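Local coordinates for protein halogenase PltM (Pseudomonas fluorescens, PDB 6BZN) that halogenates phenolic substrates as a flavin-dependent enzyme, with unusual versatility in both the substrate and the halide it accepts, at residues A[105-110]-A[133-138]; A[257-262]-A[346-351]; A[428-433]-A[460-465]; A[358-363]-A[383-388]. All blocks are in the same frame, centred on the assembly; numbering follows the deposited sequence.

Overall arrangement
Along the chain the contacts come in the order 1, 2, 4, 3, each closing before the next opens. Contacts 1 and 2, centres about 13 Å apart, touch and share the seven-stranded mixed sheet through strands 109-114 and 256-262: H137 packs on I261, and F110 reaches F350 and S351. Contacts 4 and 3 lie in the helical part, centres about 16 Å apart without touching, on helices 352-374, 383-406 and 410-441 and the loop before helix 465-483. Helix 352-374 begins where the 346-351 segment ends, tying contact 2 to contact 4. The centres of contacts 1 and 4 are about 26 Å apart, across the chain's centre. FAD-binding S351 puts contact 2 at the edge of the flavin site.

Contact 1 (A[105-110]-A[133-138]); sequences GIKLGF and VPEAHL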
loop_
_atom_site.group_PDB
_atom_site.type_symbol
_atom_site.label_atom_id
_atom_site.label_comp_id
_atom_site.label_asym_id
_atom_site.label_seq_id
_atom_site.Cartn_x
_atom_site.Cartn_y
_atom_site.Cartn_z
ATOM N N GLY A 105 4.657 -12.926 8.159
ATOM C CA GLY A 105 4.296 -14.103 7.408
ATOM C C GLY A 105 4.880 -13.993 6.005
ATOM O O GLY A 105 5.623 -13.058 5.682
ATOM N N ILE A 106 4.491 -14.931 5.160
ATOM C CA ILE A 106 5.002 -15.020 3.793
ATOM C C ILE A 106 3.882 -14.853 2.777
ATOM O O ILE A 106 2.724 -15.158 3.060
ATOM C CB ILE A 106 5.742 -16.363 3.593
ATOM C CG1 ILE A 106 6.646 -16.325 2.384
ATOM C CG2 ILE A 106 4.781 -17.540 3.510
ATOM C CD1 ILE A 106 7.658 -17.455 2.371
ATOM N N LYS A 107 4.223 -14.334 1.605
ATOM C CA LYS A 107 3.296 -14.377 0.476
ATOM C C LYS A 107 4.015 -14.693 -0.816
ATOM O O LYS A 107 5.076 -14.132 -1.122
ATOM C CB LYS A 107 2.468 -13.094 0.343
ATOM C CG LYS A 107 3.284 -11.823 0.273
ATOM C CD LYS A 107 2.455 -10.600 -0.138
ATOM C CE LYS A 107 1.977 -10.617 -1.585
ATOM N NZ LYS A 107 2.748 -9.748 -2.511
ATOM N N LEU A 108 3.406 -15.591 -1.577
ATOM C CA LEU A 108 3.926 -15.995 -2.871
ATOM C C LEU A 108 3.118 -15.384 -4.001
ATOM O O LEU A 108 3.371 -15.693 -5.175
ATOM C CB LEU A 108 3.920 -17.513 -2.961
ATOM C CG LEU A 108 4.720 -18.204 -1.859
ATOM C CD1 LEU A 108 4.555 -19.720 -1.943
ATOM C CD2 LEU A 108 6.183 -17.805 -1.924
ATOM N N GLY A 109 2.167 -14.512 -3.651
ATOM C CA GLY A 109 1.359 -13.795 -4.621
ATOM C C GLY A 109 0.068 -13.276 -4.016
ATOM O O GLY A 109 -0.185 -13.449 -2.823
ATOM N N PHE A 110 -0.716 -12.609 -4.851
ATOM C CA PHE A 110 -2.088 -12.206 -4.524
ATOM C C PHE A 110 -3.017 -13.271 -5.096
ATOM O O PHE A 110 -2.842 -13.685 -6.238
ATOM C CB PHE A 110 -2.445 -10.851 -5.157
ATOM C CG PHE A 110 -1.899 -9.613 -4.437
ATOM C CD1 PHE A 110 -1.280 -9.664 -3.185
ATOM C CD2 PHE A 110 -2.081 -8.359 -5.013
ATOM C CE1 PHE A 110 -0.835 -8.497 -2.554
ATOM C CE2 PHE A 110 -1.616 -7.193 -4.392
ATOM C CZ PHE A 110 -1.002 -7.263 -3.158
ATOM N N VAL A 133 9.960 -14.586 -6.356
ATOM C CA VAL A 133 10.605 -14.415 -5.037
ATOM C C VAL A 133 9.534 -14.141 -3.958
ATOM O O VAL A 133 8.651 -13.324 -4.174
ATOM C CB VAL A 133 11.624 -13.245 -5.095
ATOM C CG1 VAL A 133 12.121 -12.828 -3.711
ATOM C CG2 VAL A 133 12.799 -13.619 -5.997
ATOM N N PRO A 134 9.619 -14.809 -2.787
ATOM C CA PRO A 134 8.609 -14.578 -1.756
ATOM C C PRO A 134 8.641 -13.147 -1.204
ATOM O O PRO A 134 9.690 -12.511 -1.180
ATOM C CB PRO A 134 8.987 -15.569 -0.643
ATOM C CG PRO A 134 9.917 -16.538 -1.266
ATOM C CD PRO A 134 10.625 -15.792 -2.345
ATOM N N GLU A 135 7.482 -12.655 -0.793
ATOM C CA GLU A 135 7.378 -11.363 -0.131
ATOM C C GLU A 135 6.738 -11.519 1.235
ATOM O O GLU A 135 6.344 -12.617 1.600
ATOM C CB GLU A 135 6.580 -10.430 -1.005
ATOM C CG GLU A 135 7.370 -10.131 -2.242
ATOM C CD GLU A 135 6.601 -9.370 -3.265
ATOM O OE1 GLU A 135 5.416 -9.055 -3.021
ATOM O OE2 GLU A 135 7.202 -9.110 -4.327
ATOM N N ALA A 136 6.667 -10.419 1.986
ATOM C CA ALA A 136 6.253 -10.468 3.386
ATOM C C ALA A 136 4.804 -10.041 3.609
ATOM O O ALA A 136 4.275 -9.154 2.926
ATOM C CB ALA A 136 7.169 -9.600 4.222
ATOM N N HIS A 137 4.182 -10.685 4.600
ATOM C CA HIS A 137 3.038 -10.141 5.309
ATOM C C HIS A 137 3.615 -9.516 6.583
ATOM O O HIS A 137 4.072 -10.221 7.479
ATOM C CB HIS A 137 2.060 -11.227 5.691
ATOM C CG HIS A 137 1.246 -11.733 4.548
ATOM N ND1 HIS A 137 0.547 -12.916 4.609
ATOM C CD2 HIS A 137 1.002 -11.209 3.324
ATOM C CE1 HIS A 137 -0.108 -13.092 3.475
ATOM N NE2 HIS A 137 0.154 -12.069 2.679
ATOM N N LEU A 138 3.594 -8.190 6.629
ATOM C CA LEU A 138 4.290 -7.414 7.652
ATOM C C LEU A 138 3.473 -7.312 8.922
ATOM O O LEU A 138 2.353 -6.798 8.893
ATOM C CB LEU A 138 4.573 -6.014 7.115
ATOM C CG LEU A 138 5.407 -5.898 5.843
ATOM C CD1 LEU A 138 5.332 -4.488 5.318
ATOM C CD2 LEU A 138 6.855 -6.278 6.100
#
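K107 and E135 reach across a small two-stranded antiparallel sheet made by strands 104-107 and 134-138, and their side chains stand on the same face as that of H137. The lysine CG lies between the backbone N and the carbonyl carbon (chi1 54°), and the chain bends at its third and fourth torsions, bringing NZ nearly along the C-O axis of E135 OE1 in a 2.8 Å salt bridge. A second bond from NZ goes to A66 O, so the buried ammonium is gripped by two oxygens. H137 crosses K107 at about a right angle. I106 O lies 3.4 Å above the plane of the H137 ring, toward its rim, without bonding to it; the ring nitrogens bond instead to P262 O (ND1) and T248 OG1 (NE2), which fixes the ring's rotation. At the end of the sheet I106 and L108 lie side by side with P134, with I106 CD1 and L108 CD2 each 3.8 Å from P134 CB, while P92 of helix 92-98 also touches the proline. Beneath the side chains, G105 pairs with H137 and K107 with E135, two backbone bonds to each pair. The H137 side chain is about 5 Å from that of A65, an FAD-binding residue, consistent with the sheet lying close to the flavin site. K107 CB approaches the H137 ring obliquely, 3.4 Å from NE2.

Contact 2 (A[257-262]-A[346-351]); sequences WLWVIP and IDPLFS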
loop_
_atom_site.group_PDB
_atom_site.type_symbol
_atom_site.label_atom_id
_atom_site.label_comp_id
_atom_site.label_asym_id
_atom_site.label_seq_id
_atom_site.Cartn_x
_atom_site.Cartn_y
_atom_site.Cartn_z
ATOM N N TRP A 257 -15.172 -6.860 -0.265
ATOM C CA TRP A 257 -14.179 -7.912 -0.198
ATOM C C TRP A 257 -13.630 -8.095 1.205
ATOM O O TRP A 257 -13.785 -7.218 2.069
ATOM C CB TRP A 257 -13.055 -7.639 -1.194
ATOM C CG TRP A 257 -12.100 -6.535 -0.851
ATOM C CD1 TRP A 257 -12.312 -5.181 -0.961
ATOM C CD2 TRP A 257 -10.748 -6.694 -0.399
ATOM N NE1 TRP A 257 -11.174 -4.502 -0.591
ATOM C CE2 TRP A 257 -10.199 -5.406 -0.250
ATOM C CE3 TRP A 257 -9.949 -7.808 -0.095
ATOM C CZ2 TRP A 257 -8.885 -5.201 0.205
ATOM C CZ3 TRP A 257 -8.657 -7.609 0.324
ATOM C CH2 TRP A 257 -8.132 -6.313 0.482
ATOM N N LEU A 258 -13.014 -9.252 1.418
ATOM C CA LEU A 258 -12.401 -9.607 2.689
ATOM C C LEU A 258 -11.002 -10.177 2.443
ATOM O O LEU A 258 -10.792 -10.997 1.525
ATOM C CB LEU A 258 -13.298 -10.593 3.460
ATOM C CG LEU A 258 -12.774 -11.229 4.761
ATOM C CD1 LEU A 258 -13.906 -11.590 5.722
ATOM C CD2 LEU A 258 -11.935 -12.480 4.483
ATOM N N TRP A 259 -10.049 -9.761 3.270
ATOM C CA TRP A 259 -8.686 -10.278 3.193
ATOM C C TRP A 259 -8.406 -11.312 4.268
ATOM O O TRP A 259 -8.908 -11.195 5.383
ATOM C CB TRP A 259 -7.659 -9.142 3.250
ATOM C CG TRP A 259 -7.268 -8.507 4.606
ATOM C CD1 TRP A 259 -6.622 -9.104 5.657
ATOM C CD2 TRP A 259 -7.411 -7.128 4.967
ATOM N NE1 TRP A 259 -6.366 -8.180 6.654
ATOM C CE2 TRP A 259 -6.846 -6.963 6.258
ATOM C CE3 TRP A 259 -7.966 -6.008 4.325
ATOM C CZ2 TRP A 259 -6.821 -5.725 6.921
ATOM C CZ3 TRP A 259 -7.952 -4.773 4.998
ATOM C CH2 TRP A 259 -7.390 -4.648 6.277
ATOM N N VAL A 260 -7.589 -12.305 3.898
ATOM C CA VAL A 260 -7.005 -13.267 4.810
ATOM C C VAL A 260 -5.491 -13.185 4.587
ATOM O O VAL A 260 -4.974 -13.567 3.523
ATOM C CB VAL A 260 -7.545 -14.692 4.560
ATOM C CG1 VAL A 260 -6.979 -15.673 5.575
ATOM C CG2 VAL A 260 -9.069 -14.701 4.615
ATOM N N ILE A 261 -4.791 -12.654 5.590
ATOM C CA ILE A 261 -3.377 -12.337 5.513
ATOM C C ILE A 261 -2.709 -12.998 6.715
ATOM O O ILE A 261 -2.602 -12.383 7.782
ATOM C CB ILE A 261 -3.168 -10.808 5.481
ATOM C CG1 ILE A 261 -3.677 -10.261 4.154
ATOM C CG2 ILE A 261 -1.712 -10.416 5.644
ATOM C CD1 ILE A 261 -3.606 -8.765 4.034
ATOM N N PRO A 262 -2.271 -14.260 6.557
ATOM C CA PRO A 262 -1.669 -14.955 7.705
ATOM C C PRO A 262 -0.289 -14.462 8.069
ATOM O O PRO A 262 0.513 -14.144 7.174
ATOM C CB PRO A 262 -1.574 -16.411 7.226
ATOM C CG PRO A 262 -2.569 -16.508 6.136
ATOM C CD PRO A 262 -2.498 -15.193 5.443
ATOM N N ILE A 346 -6.857 5.398 -0.626
ATOM C CA ILE A 346 -7.993 4.888 -1.387
ATOM C C ILE A 346 -8.569 3.629 -0.758
ATOM O O ILE A 346 -9.726 3.621 -0.345
ATOM C CB ILE A 346 -7.608 4.664 -2.865
ATOM C CG1 ILE A 346 -7.150 5.987 -3.518
ATOM C CG2 ILE A 346 -8.766 4.056 -3.637
ATOM C CD1 ILE A 346 -8.162 7.128 -3.517
ATOM N N ASP A 347 -7.783 2.564 -0.681
ATOM C CA ASP A 347 -8.309 1.289 -0.200
ATOM C C ASP A 347 -7.155 0.335 0.069
ATOM O O ASP A 347 -6.099 0.478 -0.523
ATOM C CB ASP A 347 -9.257 0.699 -1.267
ATOM C CG ASP A 347 -10.218 -0.362 -0.723
ATOM O OD1 ASP A 347 -9.804 -1.541 -0.679
ATOM O OD2 ASP A 347 -11.402 -0.035 -0.390
ATOM N N PRO A 348 -7.348 -0.639 0.970
ATOM C CA PRO A 348 -6.327 -1.680 1.101
ATOM C C PRO A 348 -6.118 -2.533 -0.156
ATOM O O PRO A 348 -5.060 -3.173 -0.290
ATOM C CB PRO A 348 -6.843 -2.550 2.244
ATOM C CG PRO A 348 -8.295 -2.190 2.399
ATOM C CD PRO A 348 -8.372 -0.745 2.025
ATOM N N LEU A 349 -7.098 -2.543 -1.058
ATOM C CA LEU A 349 -7.071 -3.411 -2.232
ATOM C C LEU A 349 -5.876 -3.130 -3.123
ATOM O O LEU A 349 -5.710 -2.023 -3.625
ATOM C CB LEU A 349 -8.351 -3.263 -3.056
ATOM C CG LEU A 349 -8.451 -4.215 -4.252
ATOM C CD1 LEU A 349 -8.629 -5.645 -3.776
ATOM C CD2 LEU A 349 -9.569 -3.816 -5.198
ATOM N N PHE A 350 -5.061 -4.158 -3.322
ATOM C CA PHE A 350 -3.795 -4.098 -4.079
ATOM C C PHE A 350 -2.637 -3.461 -3.336
ATOM O O PHE A 350 -1.545 -3.358 -3.900
ATOM C CB PHE A 350 -3.937 -3.450 -5.469
ATOM C CG PHE A 350 -4.856 -4.182 -6.390
ATOM C CD1 PHE A 350 -4.582 -5.493 -6.745
ATOM C CD2 PHE A 350 -5.966 -3.570 -6.921
ATOM C CE1 PHE A 350 -5.404 -6.196 -7.604
ATOM C CE2 PHE A 350 -6.798 -4.262 -7.783
ATOM C CZ PHE A 350 -6.518 -5.576 -8.127
ATOM N N SER A 351 -2.855 -3.030 -2.089
ATOM C CA SER A 351 -1.789 -2.581 -1.220
ATOM C C SER A 351 -0.898 -1.497 -1.869
ATOM O O SER A 351 0.324 -1.522 -1.782
ATOM C CB SER A 351 -1.005 -3.807 -0.710
ATOM O OG SER A 351 -0.375 -3.496 0.508
#
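W257 and W259, alternate residues on strand 256-262 of the mixed sheet, meet an Asx turn at D347 that runs into a type II turn, P348 to S351. Hydrogen bonding centres on D347 OD1. Its syn lone pair takes W257 NE1 at 3.3 Å, nearly in the indole plane, and its anti lone pair takes L349 N at 2.9 Å, closing the Asx turn. D347 OD2 bonds to Y404 and T215, so the buried carboxylate is held at both oxygens. A CH-pi contact comes from L349, whose CD1 sits over the six-membered ring of W257, 4.0 Å from its centroid. P348 and L349 supply the apolar packing: P348 CG and L349 CB each lie 3.8 Å from W257 CZ2. S351, an FAD-binding residue, ends the type II turn and bonds A65 O through OG, so the contact lies beside the flavin site. The P348 ring meets W259 at the indole edge, CG 3.7 Å from CZ3.

Contact 3 (A[428-433]-A[460-465]); sequences SAFLQK and LSLDSP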
loop_
_atom_site.group_PDB
_atom_site.type_symbol
_atom_site.label_atom_id
_atom_site.label_comp_id
_atom_site.label_asym_id
_atom_site.label_seq_id
_atom_site.Cartn_x
_atom_site.Cartn_y
_atom_site.Cartn_z
ATOM N N SER A 428 7.156 -2.831 -11.661
ATOM C CA SER A 428 8.138 -3.622 -10.927
ATOM C C SER A 428 9.425 -3.813 -11.729
ATOM O O SER A 428 10.516 -3.629 -11.211
ATOM C CB SER A 428 7.547 -4.968 -10.538
ATOM O OG SER A 428 6.385 -4.758 -9.746
ATOM N N ALA A 429 9.284 -4.177 -13.004
ATOM C CA ALA A 429 10.446 -4.325 -13.878
ATOM C C ALA A 429 11.214 -3.012 -14.000
ATOM O O ALA A 429 12.453 -3.025 -13.974
ATOM C CB ALA A 429 10.035 -4.842 -15.255
ATOM N N PHE A 430 10.496 -1.889 -14.114
ATOM C CA PHE A 430 11.143 -0.577 -14.201
ATOM C C PHE A 430 11.970 -0.266 -12.946
ATOM O O PHE A 430 13.128 0.156 -13.036
ATOM C CB PHE A 430 10.144 0.557 -14.449
ATOM C CG PHE A 430 10.803 1.836 -14.874
ATOM C CD1 PHE A 430 11.046 2.087 -16.224
ATOM C CD2 PHE A 430 11.217 2.771 -13.933
ATOM C CE1 PHE A 430 11.674 3.256 -16.627
ATOM C CE2 PHE A 430 11.852 3.944 -14.329
ATOM C CZ PHE A 430 12.075 4.183 -15.679
ATOM N N LEU A 431 11.377 -0.494 -11.782
ATOM C CA LEU A 431 12.083 -0.276 -10.514
ATOM C C LEU A 431 13.284 -1.224 -10.375
ATOM O O LEU A 431 14.344 -0.822 -9.920
ATOM C CB LEU A 431 11.135 -0.435 -9.327
ATOM C CG LEU A 431 9.991 0.572 -9.208
ATOM C CD1 LEU A 431 8.970 0.074 -8.184
ATOM C CD2 LEU A 431 10.503 1.957 -8.869
ATOM N N GLN A 432 13.119 -2.475 -10.791
ATOM C CA GLN A 432 14.211 -3.451 -10.735
ATOM C C GLN A 432 15.429 -2.973 -11.534
ATOM O O GLN A 432 16.560 -3.121 -11.085
ATOM C CB GLN A 432 13.729 -4.799 -11.277
ATOM C CG GLN A 432 14.756 -5.916 -11.205
ATOM C CD GLN A 432 14.150 -7.265 -11.519
ATOM O OE1 GLN A 432 13.210 -7.368 -12.313
ATOM N NE2 GLN A 432 14.670 -8.312 -10.887
ATOM N N LYS A 433 15.178 -2.409 -12.709
ATOM C CA LYS A 433 16.223 -1.838 -13.580
ATOM C C LYS A 433 16.931 -0.636 -12.942
ATOM O O LYS A 433 18.176 -0.563 -12.967
ATOM C CB LYS A 433 15.598 -1.473 -14.941
ATOM C CG LYS A 433 16.490 -0.733 -15.933
ATOM C CD LYS A 433 15.799 -0.606 -17.300
ATOM C CE LYS A 433 16.716 -0.077 -18.400
ATOM N NZ LYS A 433 17.435 1.179 -18.036
ATOM N N LEU A 460 0.819 2.906 -12.766
ATOM C CA LEU A 460 1.286 1.555 -12.462
ATOM C C LEU A 460 2.560 1.145 -13.208
ATOM O O LEU A 460 3.427 0.485 -12.629
ATOM C CB LEU A 460 0.189 0.524 -12.727
ATOM C CG LEU A 460 -1.106 0.630 -11.910
ATOM C CD1 LEU A 460 -2.026 -0.504 -12.318
ATOM C CD2 LEU A 460 -0.843 0.574 -10.418
ATOM N N SER A 461 2.668 1.538 -14.473
ATOM C CA SER A 461 3.849 1.201 -15.296
ATOM C C SER A 461 5.030 2.129 -15.086
ATOM O O SER A 461 6.133 1.805 -15.522
ATOM C CB SER A 461 3.505 1.234 -16.787
ATOM O OG SER A 461 3.489 2.582 -17.263
ATOM N N LEU A 462 4.796 3.302 -14.501
ATOM C CA LEU A 462 5.752 4.413 -14.410
ATOM C C LEU A 462 6.125 5.070 -15.740
ATOM O O LEU A 462 6.192 6.296 -15.805
ATOM C CB LEU A 462 7.042 4.056 -13.667
ATOM C CG LEU A 462 6.934 3.806 -12.153
ATOM C CD1 LEU A 462 6.791 2.322 -11.854
ATOM C CD2 LEU A 462 8.172 4.341 -11.443
ATOM N N ASP A 463 6.399 4.281 -16.778
ATOM C CA ASP A 463 6.990 4.829 -17.999
ATOM C C ASP A 463 6.535 4.224 -19.342
ATOM O O ASP A 463 7.163 4.506 -20.366
ATOM C CB ASP A 463 8.508 4.738 -17.884
ATOM C CG ASP A 463 9.235 5.721 -18.804
ATOM O OD1 ASP A 463 8.855 6.906 -18.883
ATOM O OD2 ASP A 463 10.182 5.298 -19.472
ATOM N N SER A 464 5.448 3.451 -19.369
ATOM C CA SER A 464 4.999 2.792 -20.617
ATOM C C SER A 464 3.771 3.474 -21.235
ATOM O O SER A 464 2.666 3.314 -20.724
ATOM C CB SER A 464 4.655 1.330 -20.342
ATOM O OG SER A 464 4.006 0.743 -21.468
ATOM N N PRO A 465 3.942 4.223 -22.348
ATOM C CA PRO A 465 2.734 4.825 -22.929
ATOM C C PRO A 465 1.685 3.789 -23.382
ATOM O O PRO A 465 0.486 4.033 -23.258
ATOM C CB PRO A 465 3.263 5.640 -24.118
ATOM C CG PRO A 465 4.717 5.821 -23.866
ATOM C CD PRO A 465 5.171 4.652 -23.047
#
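F430, on helix 410-441, packs its ring obliquely against L462 and D463 in the loop before helix 465-483. The tightest touch is on the partly exposed side, where F430 CE1 comes within 3.7 Å of D463 CB; ring and carboxylate planes stand 60° apart, and D463 OD2 is 3.8 Å from the same CE1. With CG anti to the backbone N (chi1 -166°), the phenyl group extends from the helix to reach the aspartate. The inner side is more buried but packed less closely: L462 CD2 lies 4.2 Å from F430 CD2 and likewise 4.2 Å from L431 CD2, so one leucine methyl bridges two consecutive helix residues. L462 has a positive phi (66°) and a negative psi, consistent with a gamma turn. L431 also packs on F72 of helix 68-81, and V454 touches F430. The loop's shape is set by its own polar bonds. S461 OG accepts S464 N at 3.0 Å in an ST motif and bonds E468 as well, while S464 OG caps helix 465-483 by taking Y467 N. D463 turns its charge to R455 in a salt bridge. No hydrogen bond joins the two segments: the polar side chains of S461, S464 and D463 are engaged elsewhere, and the link to helix 410-441 therefore rests on apolar contact, with the D463 charge probably neutralised by R455 rather than by the helix.

Contact 4 (A[358-363]-A[383-388]); sequences FESILR and IEVERH. With GOL (glycerol), chain I.
The H388 ring has E359 CG and R363 NE over its face, and a water and the glycerol O1 at its edge, all within an antiparallel pair of helices, 352-374 and 383-406; the axes of segments 358-363 and 383-388 come within 9.8 Å, at 167°. The guanidinium of R363 lies nearly parallel to the imidazole, planes 12° apart, with NE 3.5 Å from H388 CG and H388 CB over its own face. At the guanidinium edge, in plane, NE and NH2 both grip E359 OE2, a side-on salt bridge one turn apart on the helix that holds the carboxylate stacked on the histidine. E359 CG makes a CH-pi contact with the imidazole. Both ring nitrogens are engaged: ND1 with a water that also bonds S360 OG and V385 O, and NE2 with glycerol, which R352 and C459 bind too. The glycerol, probably from the crystallisation liquor, bridges the helices: H388 NE2 donates to its O1 at 2.9 Å, and O1 donates to E359 OE1 at 2.6 Å.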
loop_
_atom_site.group_PDB
_atom_site.type_symbol
_atom_site.label_atom_id
_atom_site.label_comp_id
_atom_site.label_asym_id
_atom_site.label_seq_id
_atom_site.Cartn_x
_atom_site.Cartn_y
_atom_site.Cartn_z
ATOM N N PHE A 358 6.752 4.614 0.071
ATOM C CA PHE A 358 8.193 4.433 -0.037
ATOM C C PHE A 358 8.746 5.210 -1.218
ATOM O O PHE A 358 9.855 5.750 -1.143
ATOM C CB PHE A 358 8.585 2.947 -0.132
ATOM C CG PHE A 358 8.175 2.118 1.068
ATOM C CD1 PHE A 358 8.120 2.659 2.346
ATOM C CD2 PHE A 358 7.879 0.774 0.917
ATOM C CE1 PHE A 358 7.744 1.880 3.430
ATOM C CE2 PHE A 358 7.500 -0.011 2.004
ATOM C CZ PHE A 358 7.420 0.547 3.258
ATOM N N GLU A 359 7.986 5.277 -2.307
ATOM C CA GLU A 359 8.440 6.047 -3.476
ATOM C C GLU A 359 8.494 7.527 -3.135
ATOM O O GLU A 359 9.447 8.215 -3.512
ATOM C CB GLU A 359 7.576 5.812 -4.713
ATOM C CG GLU A 359 8.179 6.528 -5.922
ATOM C CD GLU A 359 7.488 6.247 -7.234
ATOM O OE1 GLU A 359 6.815 5.202 -7.349
ATOM O OE2 GLU A 359 7.641 7.093 -8.156
ATOM N N SER A 360 7.509 8.010 -2.385
ATOM C CA SER A 360 7.482 9.434 -2.023
ATOM C C SER A 360 8.679 9.806 -1.148
ATOM O O SER A 360 9.286 10.876 -1.317
ATOM C CB SER A 360 6.151 9.809 -1.338
ATOM O OG SER A 360 6.067 11.214 -1.195
ATOM N N ILE A 361 9.050 8.920 -0.226
ATOM C CA ILE A 361 10.230 9.165 0.623
ATOM C C ILE A 361 11.485 9.251 -0.248
ATOM O O ILE A 361 12.327 10.140 -0.084
ATOM C CB ILE A 361 10.393 8.096 1.720
ATOM C CG1 ILE A 361 9.200 8.148 2.677
ATOM C CG2 ILE A 361 11.701 8.276 2.494
ATOM C CD1 ILE A 361 9.070 6.910 3.549
ATOM N N LEU A 362 11.576 8.319 -1.189
ATOM C CA LEU A 362 12.700 8.226 -2.094
ATOM C C LEU A 362 12.852 9.471 -2.971
ATOM O O LEU A 362 13.973 9.924 -3.230
ATOM C CB LEU A 362 12.512 6.972 -2.935
ATOM C CG LEU A 362 13.620 6.374 -3.771
ATOM C CD1 LEU A 362 14.920 6.198 -3.007
ATOM C CD2 LEU A 362 13.084 5.042 -4.290
ATOM N N ARG A 363 11.731 10.044 -3.395
ATOM C CA ARG A 363 11.739 11.280 -4.161
ATOM C C ARG A 363 11.997 12.518 -3.299
ATOM O O ARG A 363 12.713 13.421 -3.731
ATOM C CB ARG A 363 10.413 11.459 -4.892
ATOM C CG ARG A 363 10.200 10.471 -6.020
ATOM C CD ARG A 363 8.780 10.534 -6.531
ATOM N NE ARG A 363 8.550 9.706 -7.719
ATOM C CZ ARG A 363 8.759 10.087 -8.985
ATOM N NH1 ARG A 363 9.244 11.288 -9.284
ATOM N NH2 ARG A 363 8.476 9.247 -9.977
ATOM N N ILE A 383 7.940 20.313 -6.049
ATOM C CA ILE A 383 6.749 20.152 -6.882
ATOM C C ILE A 383 6.610 18.741 -7.458
ATOM O O ILE A 383 5.507 18.236 -7.579
ATOM C CB ILE A 383 6.669 21.233 -7.997
ATOM C CG1 ILE A 383 5.265 21.306 -8.594
ATOM C CG2 ILE A 383 7.712 21.012 -9.084
ATOM C CD1 ILE A 383 4.223 21.877 -7.658
ATOM N N GLU A 384 7.721 18.094 -7.777
ATOM C CA GLU A 384 7.657 16.743 -8.321
ATOM C C GLU A 384 7.261 15.701 -7.266
ATOM O O GLU A 384 6.761 14.629 -7.617
ATOM C CB GLU A 384 8.968 16.367 -9.009
ATOM C CG GLU A 384 9.288 17.239 -10.227
ATOM C CD GLU A 384 8.278 17.131 -11.369
ATOM O OE1 GLU A 384 7.696 16.043 -11.568
ATOM O OE2 GLU A 384 8.080 18.143 -12.091
ATOM N N VAL A 385 7.481 16.011 -5.992
ATOM C CA VAL A 385 6.977 15.166 -4.910
ATOM C C VAL A 385 5.436 15.211 -4.920
ATOM O O VAL A 385 4.762 14.167 -4.849
ATOM C CB VAL A 385 7.564 15.573 -3.540
ATOM C CG1 VAL A 385 6.967 14.756 -2.412
ATOM C CG2 VAL A 385 9.076 15.385 -3.549
ATOM N N GLU A 386 4.879 16.410 -5.031
ATOM C CA GLU A 386 3.432 16.564 -5.133
ATOM C C GLU A 386 2.847 15.905 -6.379
ATOM O O GLU A 386 1.814 15.251 -6.314
ATOM C CB GLU A 386 3.069 18.046 -5.141
ATOM C CG GLU A 386 1.580 18.313 -5.169
ATOM C CD GLU A 386 1.277 19.773 -4.962
ATOM O OE1 GLU A 386 1.053 20.481 -5.960
ATOM O OE2 GLU A 386 1.311 20.228 -3.800
ATOM N N ARG A 387 3.491 16.130 -7.520
ATOM C CA ARG A 387 3.034 15.549 -8.770
ATOM C C ARG A 387 2.967 14.024 -8.678
ATOM O O ARG A 387 1.951 13.438 -9.023
ATOM C CB ARG A 387 3.921 15.994 -9.931
ATOM C CG ARG A 387 3.576 15.341 -11.260
ATOM C CD ARG A 387 4.344 16.003 -12.392
ATOM N NE ARG A 387 4.239 15.253 -13.648
ATOM C CZ ARG A 387 5.258 14.811 -14.392
ATOM N NH1 ARG A 387 6.527 15.018 -14.053
ATOM N NH2 ARG A 387 4.998 14.148 -15.522
ATOM N N HIS A 388 4.038 13.389 -8.207
ATOM C CA HIS A 388 3.999 11.949 -7.960
ATOM C C HIS A 388 2.837 11.551 -7.021
ATOM O O HIS A 388 2.035 10.686 -7.364
ATOM C CB HIS A 388 5.317 11.425 -7.391
ATOM C CG HIS A 388 5.175 10.065 -6.798
ATOM N ND1 HIS A 388 5.152 9.846 -5.437
ATOM C CD2 HIS A 388 4.907 8.875 -7.378
ATOM C CE1 HIS A 388 4.942 8.564 -5.209
ATOM N NE2 HIS A 388 4.780 7.956 -6.371
HETATM C C1 GOL I . 3.267 5.093 -7.194
HETATM O O1 GOL I . 4.409 5.105 -6.325
HETATM C C2 GOL I . 2.959 3.719 -7.814
HETATM O O2 GOL I . 1.589 3.732 -8.203
HETATM C C3 GOL I . 3.756 3.296 -9.056
HETATM O O3 GOL I . 4.145 4.399 -9.883
HETATM O O HOH W 1 5.820 11.874 -3.724
#